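Transcriptional regulator, TetR family (Legionella pneumophila subsp. pneumophila str. Philadelphia 1, PDB 3ON4) probably binds DNA through an N-terminal helix-turn-helix domain and regulates transcription, as other TetR-family regulators do. Local coordinates at residues Ser53-Gly58 and Pro120-Asn125. Numbering follows the deposited sequence.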
loop_
_atom_site.group_PDB
_atom_site.type_symbol
_atom_site.label_atom_id
_atom_site.label_comp_id
_atom_site.label_asym_id
_atom_site.label_seq_id
_atom_site.Cartn_x
_atom_site.Cartn_y
_atom_site.Cartn_z
ATOM N N SER A 53 8.993 24.772 -3.025
ATOM C CA SER A 53 8.862 23.884 -1.888
ATOM C C SER A 53 8.802 22.451 -2.371
ATOM O O SER A 53 8.435 22.186 -3.508
ATOM C CB SER A 53 7.605 24.234 -1.093
ATOM O OG SER A 53 6.449 23.875 -1.818
ATOM N N LYS A 54 9.142 21.519 -1.502
ATOM C CA LYS A 54 8.955 20.103 -1.840
ATOM C C LYS A 54 7.508 19.841 -2.254
ATOM O O LYS A 54 7.275 19.070 -3.188
ATOM C CB LYS A 54 9.335 19.213 -0.674
ATOM C CG LYS A 54 9.477 17.740 -0.992
ATOM C CD LYS A 54 9.917 17.008 0.257
ATOM C CE LYS A 54 10.078 15.551 0.022
ATOM N NZ LYS A 54 10.569 14.805 1.229
ATOM N N GLU A 55 6.552 20.487 -1.575
ATOM C CA GLU A 55 5.129 20.345 -1.902
ATOM C C GLU A 55 4.833 20.633 -3.370
ATOM O O GLU A 55 4.074 19.885 -4.011
ATOM C CB GLU A 55 4.274 21.263 -1.014
ATOM C CG GLU A 55 2.781 21.338 -1.350
ATOM C CD GLU A 55 1.987 22.227 -0.379
ATOM O OE1 GLU A 55 2.511 22.641 0.691
ATOM O OE2 GLU A 55 0.818 22.508 -0.687
ATOM N N ASP A 56 5.411 21.712 -3.887
ATOM C CA ASP A 56 5.231 22.076 -5.291
ATOM C C ASP A 56 5.658 20.962 -6.240
ATOM O O ASP A 56 4.999 20.718 -7.255
ATOM C CB ASP A 56 5.994 23.352 -5.626
ATOM C CG ASP A 56 5.447 24.570 -4.896
ATOM O OD1 ASP A 56 4.239 24.804 -4.951
ATOM O OD2 ASP A 56 6.238 25.295 -4.281
ATOM N N LEU A 57 6.765 20.297 -5.901
ATOM C CA LEU A 57 7.266 19.200 -6.720
ATOM C C LEU A 57 6.319 18.014 -6.585
ATOM O O LEU A 57 5.956 17.403 -7.599
ATOM C CB LEU A 57 8.692 18.816 -6.329
ATOM C CG LEU A 57 9.297 17.596 -7.027
ATOM C CD1 LEU A 57 9.301 17.804 -8.547
ATOM C CD2 LEU A 57 10.728 17.336 -6.506
ATOM N N GLY A 58 5.902 17.691 -5.359
ATOM C CA GLY A 58 4.964 16.596 -5.154
ATOM C C GLY A 58 3.695 16.743 -6.010
ATOM O O GLY A 58 3.275 15.805 -6.682
ATOM N N PRO A 120 0.820 17.402 2.564
ATOM C CA PRO A 120 0.015 18.593 2.421
ATOM C C PRO A 120 -1.282 18.291 1.656
ATOM O O PRO A 120 -1.319 17.381 0.827
ATOM C CB PRO A 120 0.920 19.527 1.617
ATOM C CG PRO A 120 2.297 19.057 1.925
ATOM C CD PRO A 120 2.192 17.591 2.045
ATOM N N VAL A 121 -2.322 19.064 1.927
ATOM C CA VAL A 121 -3.630 18.817 1.323
ATOM C C VAL A 121 -3.585 18.886 -0.220
ATOM O O VAL A 121 -4.261 18.108 -0.909
ATOM C CB VAL A 121 -4.683 19.806 1.861
ATOM C CG1 VAL A 121 -5.971 19.724 1.054
ATOM C CG2 VAL A 121 -4.930 19.544 3.359
ATOM N N SER A 122 -2.774 19.791 -0.769
ATOM C CA SER A 122 -2.648 19.862 -2.231
ATOM C C SER A 122 -2.238 18.507 -2.825
ATOM O O SER A 122 -2.751 18.079 -3.865
ATOM C CB SER A 122 -1.643 20.939 -2.641
ATOM O OG SER A 122 -0.352 20.608 -2.133
ATOM N N ILE A 123 -1.336 17.806 -2.160
ATOM C CA ILE A 123 -0.862 16.534 -2.692
ATOM C C ILE A 123 -1.918 15.452 -2.473
ATOM O O ILE A 123 -2.161 14.608 -3.352
ATOM C CB ILE A 123 0.496 16.149 -2.077
ATOM C CG1 ILE A 123 1.553 17.222 -2.443
ATOM C CG2 ILE A 123 0.953 14.803 -2.554
ATOM C CD1 ILE A 123 2.936 16.941 -1.825
ATOM N N GLN A 124 -2.514 15.451 -1.287
ATOM C CA GLN A 124 -3.639 14.562 -0.989
ATOM C C GLN A 124 -4.700 14.620 -2.088
ATOM O O GLN A 124 -5.141 13.586 -2.593
ATOM C CB GLN A 124 -4.291 14.943 0.348
ATOM C CG GLN A 124 -3.459 14.616 1.570
ATOM C CD GLN A 124 -4.186 14.938 2.857
ATOM O OE1 GLN A 124 -5.122 15.735 2.867
ATOM N NE2 GLN A 124 -3.744 14.353 3.942
ATOM N N ASN A 125 -5.108 15.833 -2.444
ATOM C CA ASN A 125 -6.135 16.038 -3.467
ATOM C C ASN A 125 -5.697 15.527 -4.864
ATOM O O ASN A 125 -6.490 14.924 -5.597
ATOM C CB ASN A 125 -6.617 17.507 -3.478
ATOM C CG ASN A 125 -7.443 17.857 -2.233
ATOM O OD1 ASN A 125 -7.679 17.007 -1.370
ATOM N ND2 ASN A 125 -7.868 19.104 -2.131
HETATM O O HOH W 1 -1.570 22.021 0.619
#
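Glu-55 reaches from the first turn of one helix to the first turn of another, and its carboxylate oxygen OE2 receives the hydroxyl of Ser-122 in a hydrogen bond of 2.7 Å from OG. The donor approaches on the anti side of that oxygen, 28° out of the carboxylate plane. What carries the acid across is a fully stretched chain: CG lies anti to the backbone N (chi1 173°) and the carbons beyond it stay extended. A water ties the same oxygen to the start of helix 121-144, donating to Glu-55 OE2 and accepting from the backbone N of Ser-122 at 2.9 Å. OE2 thus takes two bonds, and the carboxylate stands by the N-terminal turn of that helix, whose dipole would probably favour its negative charge.

The ring of Pro-120, the N-cap residue, runs past the glutamate in the opposite direction. Its CB packs 3.5 Å from Glu-55 CD, while CG of the ring lies near OE1. Deeper in, Ile-123 turns CG1 beside its own backbone N, and from there CD1 extends toward the other helix, resting 3.8 Å from Glu-55 O and 3.9 Å from Gly-58 CA. With no side chain on Gly-58, the methyl lies directly against the backbone, where the CA atoms of Gly-58 and Ile-123 are 6.3 Å apart.

At the start of helix 54-77, the N-cap Ser-53 and Asp-56 form a capping box: Asp-56 N donates to Ser-53 OG, and Ser-53 N donates back to Asp-56 OD2. The short helical segments run nearly parallel, 8° apart with axes 9.3 Å from each other. Ile-123 also touches Val-59 and Ile-62, and Leu-57 packs into helices 11-26 and 33-40, so helix 54-77 joins the probable DNA-binding helix-turn-helix domain to helix 121-144 of the C-terminal domain, as in the TetR fold.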